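Local coordinates for protein putative GntR-family transcriptional regulator (Bordetella bronchiseptica RB50, PDB 3CNV) that probably regulates transcription as a GntR-family repressor or activator, its UTRA domain being the part expected to sense a small-molecule effector, at residues 35-40 / 142-146; 107-112 / 124-129. All coordinates share one frame; numbering follows the deposited sequence.

Contact 1: residues 35-40 / 142-146; sequences IARALE and PMEVR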
loop_
_atom_site.group_PDB
_atom_site.type_symbol
_atom_site.label_atom_id
_atom_site.label_comp_id
_atom_site.label_asym_id
_atom_site.label_seq_id
_atom_site.Cartn_x
_atom_site.Cartn_y
_atom_site.Cartn_z
ATOM N N ILE C 35 8.850 -22.078 9.827
ATOM C CA ILE C 35 9.893 -21.030 9.661
ATOM C C ILE C 35 10.801 -21.280 8.433
ATOM O O ILE C 35 11.058 -20.393 7.615
ATOM C CB ILE C 35 10.743 -20.820 11.003
ATOM C CG1 ILE C 35 9.832 -20.347 12.162
ATOM C CG2 ILE C 35 11.969 -19.886 10.744
ATOM C CD1 ILE C 35 9.112 -18.998 11.848
ATOM N N ALA C 36 11.239 -22.515 8.288
ATOM C CA ALA C 36 12.121 -22.931 7.193
ATOM C C ALA C 36 11.418 -22.758 5.869
ATOM O O ALA C 36 12.008 -22.322 4.892
ATOM C CB ALA C 36 12.603 -24.429 7.374
ATOM N N ARG C 37 10.114 -22.991 5.866
ATOM C CA ARG C 37 9.346 -22.833 4.612
ATOM C C ARG C 37 9.132 -21.341 4.295
ATOM O O ARG C 37 9.271 -20.911 3.133
ATOM C CB ARG C 37 8.039 -23.640 4.610
ATOM C CG ARG C 37 6.783 -22.856 4.850
ATOM C CD ARG C 37 5.557 -23.751 4.668
ATOM N NE ARG C 37 4.296 -23.028 4.828
ATOM C CZ ARG C 37 3.466 -22.764 3.824
ATOM N NH1 ARG C 37 3.754 -23.185 2.595
ATOM N NH2 ARG C 37 2.339 -22.097 4.053
ATOM N N ALA C 38 8.884 -20.547 5.308
ATOM C CA ALA C 38 8.672 -19.103 5.107
ATOM C C ALA C 38 9.942 -18.428 4.559
ATOM O O ALA C 38 9.879 -17.520 3.746
ATOM C CB ALA C 38 8.195 -18.425 6.432
ATOM N N LEU C 39 11.085 -18.929 5.014
ATOM C CA LEU C 39 12.437 -18.382 4.715
ATOM C C LEU C 39 13.099 -19.115 3.552
ATOM O O LEU C 39 14.190 -18.763 3.098
ATOM C CB LEU C 39 13.304 -18.376 5.998
ATOM C CG LEU C 39 12.986 -17.337 7.091
ATOM C CD1 LEU C 39 13.854 -17.490 8.457
ATOM C CD2 LEU C 39 13.052 -15.860 6.570
ATOM N N GLU C 40 12.361 -20.056 2.997
ATOM C CA GLU C 40 12.825 -20.878 1.876
ATOM C C GLU C 40 14.172 -21.499 2.210
ATOM O O GLU C 40 15.123 -21.447 1.436
ATOM C CB GLU C 40 12.851 -20.068 0.566
ATOM C CG GLU C 40 11.410 -19.609 0.167
ATOM C CD GLU C 40 11.348 -18.551 -0.927
ATOM O OE1 GLU C 40 12.312 -18.422 -1.703
ATOM O OE2 GLU C 40 10.328 -17.821 -0.994
ATOM N N PRO C 142 13.141 -14.118 0.846
ATOM C CA PRO C 142 12.704 -13.892 2.213
ATOM C C PRO C 142 13.890 -13.889 3.173
ATOM O O PRO C 142 14.783 -14.717 3.060
ATOM C CB PRO C 142 11.718 -15.038 2.449
ATOM C CG PRO C 142 12.182 -16.107 1.581
ATOM C CD PRO C 142 12.870 -15.503 0.418
HETATM N N MSE C 143 13.936 -12.921 4.051
HETATM C CA MSE C 143 15.057 -12.758 4.978
HETATM C C MSE C 143 14.696 -12.614 6.460
HETATM O O MSE C 143 15.578 -12.588 7.344
HETATM C CB MSE C 143 15.883 -11.489 4.614
HETATM C CG MSE C 143 16.754 -11.571 3.409
HETATM SE SE MSE C 143 17.917 -13.153 3.240
HETATM C CE MSE C 143 19.001 -12.853 4.794
ATOM N N GLU C 144 13.430 -12.470 6.728
ATOM C CA GLU C 144 12.924 -12.350 8.098
ATOM C C GLU C 144 11.507 -12.775 8.196
ATOM O O GLU C 144 10.667 -12.453 7.325
ATOM C CB GLU C 144 12.958 -10.891 8.611
ATOM C CG GLU C 144 12.535 -10.751 10.074
ATOM C CD GLU C 144 12.099 -9.330 10.460
ATOM O OE1 GLU C 144 11.367 -8.695 9.643
ATOM O OE2 GLU C 144 12.497 -8.890 11.577
ATOM N N VAL C 145 11.272 -13.472 9.306
ATOM C CA VAL C 145 9.957 -13.790 9.814
ATOM C C VAL C 145 9.802 -13.102 11.125
ATOM O O VAL C 145 10.643 -13.212 11.993
ATOM C CB VAL C 145 9.689 -15.304 10.014
ATOM C CG1 VAL C 145 8.274 -15.531 10.700
ATOM C CG2 VAL C 145 9.720 -16.072 8.681
ATOM N N ARG C 146 8.750 -12.323 11.260
ATOM C CA ARG C 146 8.507 -11.672 12.539
ATOM C C ARG C 146 7.026 -11.803 12.921
ATOM O O ARG C 146 6.136 -11.528 12.090
ATOM C CB ARG C 146 8.915 -10.170 12.434
ATOM C CG ARG C 146 8.738 -9.377 13.729
ATOM C CD ARG C 146 9.109 -7.887 13.607
ATOM N NE ARG C 146 10.473 -7.650 13.154
ATOM C CZ ARG C 146 11.117 -6.495 13.192
ATOM N NH1 ARG C 146 10.489 -5.379 13.564
ATOM N NH2 ARG C 146 12.380 -6.448 12.773
HETATM O O HOH W 1 15.986 -16.965 4.038
#
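Helix 33-38 of the UTRA domain ends in a Schellman motif, and its end and the residues that follow pack through Ile-35, Ala-38, Leu-39 and Glu-40 on Pro-142 and Val-145 of strand 141-150. Val-145 splits its two methyls over the helix. CG1, anti to the backbone N (chi1 175°), meets Ile-35 CD1 at 3.7 Å, while CG2 meets the CB of Ala-38, 3.6 Å away, and the CG of Leu-39. Leu-39 sends CD2 onto the strand backbone, 3.4 Å from Glu-144 N, where Met-143 and Glu-144 form a classic beta bulge opposite Ser-135. The ring of Pro-142 packs against the helix end: its CB is 3.4 Å from Ala-38 O, and the extended side chain of Glu-40 crosses the ring at about a right angle, with CD 3.6 Å from Pro-142 CG. On the strand's far side, Arg-146 grips Glu-144 OE2 side-on through NE and NH2, and Tyr-89 and Ser-135 hold Glu-144 OE1. No direct hydrogen bond joins helix to strand: the attachment is mainly van der Waals packing, and one water, donating to Leu-39 O and Pro-142 O at 2.7 Å each, ties two acceptors that could not bond each other directly.

Contact 2: residues 107-112 / 124-129; sequences LRAVAA and PGRPLL
Ala-112 and Leu-128 form the apolar centre, the CB of Ala-112 lying 3.6 Å from Leu-128 CD1. Leu-128 reaches it with CG anti to its own carbonyl carbon (chi1 -54°) and the chain extended beyond, which lays CD1 alongside the alanine. On the face of the sheet that carries Leu-128, Val-110 CG2 lies 3.8 Å from Leu-128 O and only loosely against its CB. Farther along, on the face that carries Ala-109 and Leu-129, Leu-129 CD1 lies 3.6 Å from Arg-108 O and also touches the CD2 of Leu-107 obliquely.

The backbones between these groups make an antiparallel ladder. Val-110 and Leu-128 are a hydrogen-bonded pair, Val-110 N to Leu-128 O at 2.9 Å and Leu-128 N to Val-110 O at 2.8 Å, both nearly straight; Ala-109 with Leu-129 and Ala-111 with Pro-127 are the flanking non-hydrogen-bonded pairs. Past the ladder the chains remain tied: Ala-112 N donates to Arg-126 O at 2.7 Å, and Gly-125 N returns a bond of 2.7 Å to a lone pair of Ala-112 O. Gly-125 turns the chain at a positive phi of 100°.

At the polar edge, Arg-108 in one of its two conformers forms salt bridges with Asp-132 and with Asp-11 of the second subunit, and Leu-107 pairs with a strand of that subunit, so that strand 102-111, outermost within the chain, carries the sheet across the interface. Helix 117-120 lies in the connection between the two segments, with Leu-120 on Leu-128 and Ala-117 on Ala-112. Strand 141-150 flanks strand 127-137 on its other side, where Leu-129 and Tyr-150 share a backbone hydrogen bond.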
loop_
_atom_site.group_PDB
_atom_site.type_symbol
_atom_site.label_atom_id
_atom_site.label_comp_id
_atom_site.label_asym_id
_atom_site.label_seq_id
_atom_site.Cartn_x
_atom_site.Cartn_y
_atom_site.Cartn_z
ATOM N N LEU C 107 -2.719 -10.332 9.644
ATOM C CA LEU C 107 -3.223 -9.759 10.916
ATOM C C LEU C 107 -4.475 -10.448 11.424
ATOM O O LEU C 107 -5.401 -10.846 10.681
ATOM C CB LEU C 107 -3.464 -8.277 10.829
ATOM C CG LEU C 107 -2.320 -7.269 10.681
ATOM C CD1 LEU C 107 -1.523 -7.453 9.348
ATOM C CD2 LEU C 107 -2.958 -5.907 10.797
ATOM N N ARG C 108 -4.403 -10.706 12.716
ATOM C CA ARG C 108 -5.506 -11.335 13.467
ATOM C C ARG C 108 -5.602 -10.796 14.895
ATOM O O ARG C 108 -4.667 -10.203 15.415
ATOM C CB ARG C 108 -5.423 -12.883 13.424
ATOM C CG ARG C 108 -4.024 -13.554 13.325
ATOM C CD ARG C 108 -3.976 -15.152 13.278
ATOM N NE ARG C 108 -4.030 -15.749 11.930
ATOM C CZ ARG C 108 -3.013 -15.846 11.073
ATOM N NH1 ARG C 108 -1.827 -15.400 11.368
ATOM N NH2 ARG C 108 -3.186 -16.415 9.917
ATOM N N ALA C 109 -6.763 -10.986 15.504
ATOM C CA ALA C 109 -6.916 -10.691 16.935
ATOM C C ALA C 109 -6.890 -11.985 17.684
ATOM O O ALA C 109 -7.560 -12.961 17.308
ATOM C CB ALA C 109 -8.215 -9.894 17.278
ATOM N N VAL C 110 -6.077 -11.974 18.719
ATOM C CA VAL C 110 -5.883 -13.106 19.565
ATOM C C VAL C 110 -5.995 -12.718 21.045
ATOM O O VAL C 110 -5.979 -11.562 21.393
ATOM C CB VAL C 110 -4.480 -13.760 19.269
ATOM C CG1 VAL C 110 -4.360 -14.166 17.755
ATOM C CG2 VAL C 110 -3.341 -12.888 19.704
ATOM N N ALA C 111 -6.163 -13.726 21.890
ATOM C CA ALA C 111 -6.048 -13.594 23.372
ATOM C C ALA C 111 -4.597 -13.670 23.851
ATOM O O ALA C 111 -3.814 -14.475 23.398
ATOM C CB ALA C 111 -6.939 -14.679 24.077
ATOM N N ALA C 112 -4.237 -12.748 24.731
ATOM C CA ALA C 112 -2.939 -12.766 25.432
ATOM C C ALA C 112 -2.752 -14.063 26.185
ATOM O O ALA C 112 -3.575 -14.472 26.998
ATOM C CB ALA C 112 -2.786 -11.548 26.346
ATOM N N PRO C 124 -3.987 -12.484 31.295
ATOM C CA PRO C 124 -4.199 -13.407 30.176
ATOM C C PRO C 124 -5.625 -13.354 29.636
ATOM O O PRO C 124 -6.608 -13.167 30.380
ATOM C CB PRO C 124 -3.870 -14.782 30.789
ATOM C CG PRO C 124 -3.078 -14.493 32.010
ATOM C CD PRO C 124 -3.577 -13.178 32.525
ATOM N N GLY C 125 -5.748 -13.507 28.342
ATOM C CA GLY C 125 -7.065 -13.397 27.702
ATOM C C GLY C 125 -7.310 -12.053 27.057
ATOM O O GLY C 125 -8.176 -11.919 26.195
ATOM N N ARG C 126 -6.501 -11.065 27.437
ATOM C CA ARG C 126 -6.600 -9.682 26.870
ATOM C C ARG C 126 -6.461 -9.699 25.350
ATOM O O ARG C 126 -5.561 -10.379 24.802
ATOM C CB ARG C 126 -5.511 -8.795 27.460
ATOM C CG ARG C 126 -5.303 -7.460 26.863
ATOM C CD ARG C 126 -6.453 -6.531 27.107
ATOM N NE ARG C 126 -6.134 -5.707 28.230
ATOM C CZ ARG C 126 -5.936 -4.406 28.181
ATOM N NH1 ARG C 126 -6.120 -3.714 27.076
ATOM N NH2 ARG C 126 -5.616 -3.796 29.277
ATOM N N PRO C 127 -7.379 -9.016 24.639
ATOM C CA PRO C 127 -7.183 -9.079 23.171
ATOM C C PRO C 127 -5.951 -8.276 22.707
ATOM O O PRO C 127 -5.690 -7.134 23.191
ATOM C CB PRO C 127 -8.443 -8.435 22.634
ATOM C CG PRO C 127 -9.438 -8.590 23.651
ATOM C CD PRO C 127 -8.716 -8.504 24.995
ATOM N N LEU C 128 -5.189 -8.933 21.831
ATOM C CA LEU C 128 -3.964 -8.378 21.227
ATOM C C LEU C 128 -4.099 -8.522 19.711
ATOM O O LEU C 128 -4.819 -9.429 19.193
ATOM C CB LEU C 128 -2.697 -9.136 21.675
ATOM C CG LEU C 128 -2.451 -9.292 23.159
ATOM C CD1 LEU C 128 -1.172 -10.201 23.434
ATOM C CD2 LEU C 128 -2.298 -7.895 23.831
ATOM N N LEU C 129 -3.457 -7.606 19.027
ATOM C CA LEU C 129 -3.328 -7.607 17.547
ATOM C C LEU C 129 -2.062 -8.398 17.202
ATOM O O LEU C 129 -0.963 -8.093 17.653
ATOM C CB LEU C 129 -3.260 -6.232 16.967
ATOM C CG LEU C 129 -3.072 -6.117 15.442
ATOM C CD1 LEU C 129 -4.289 -6.667 14.682
ATOM C CD2 LEU C 129 -2.725 -4.736 15.002
#

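In the fold
Both contacts involve the six-stranded antiparallel sheet of the UTRA domain: contact 1 packs helix 33-38 on its strand 141-150, whereas contact 2 lies within it and pairs strand 102-111 with strand 127-137. Their centres are 23 Å apart and their nearest atoms about 9 Å apart. Strands 127-137 and 141-150 follow each other in the chain and are neighbours in the sheet, so they connect the two places. In sequence, both segments of contact 2 fall between residues 35-40 and 142-146 of contact 1. Contact 1 joins an early helix to a late strand within one subunit, while contact 2 lies at the sheet edge that continues into the second subunit.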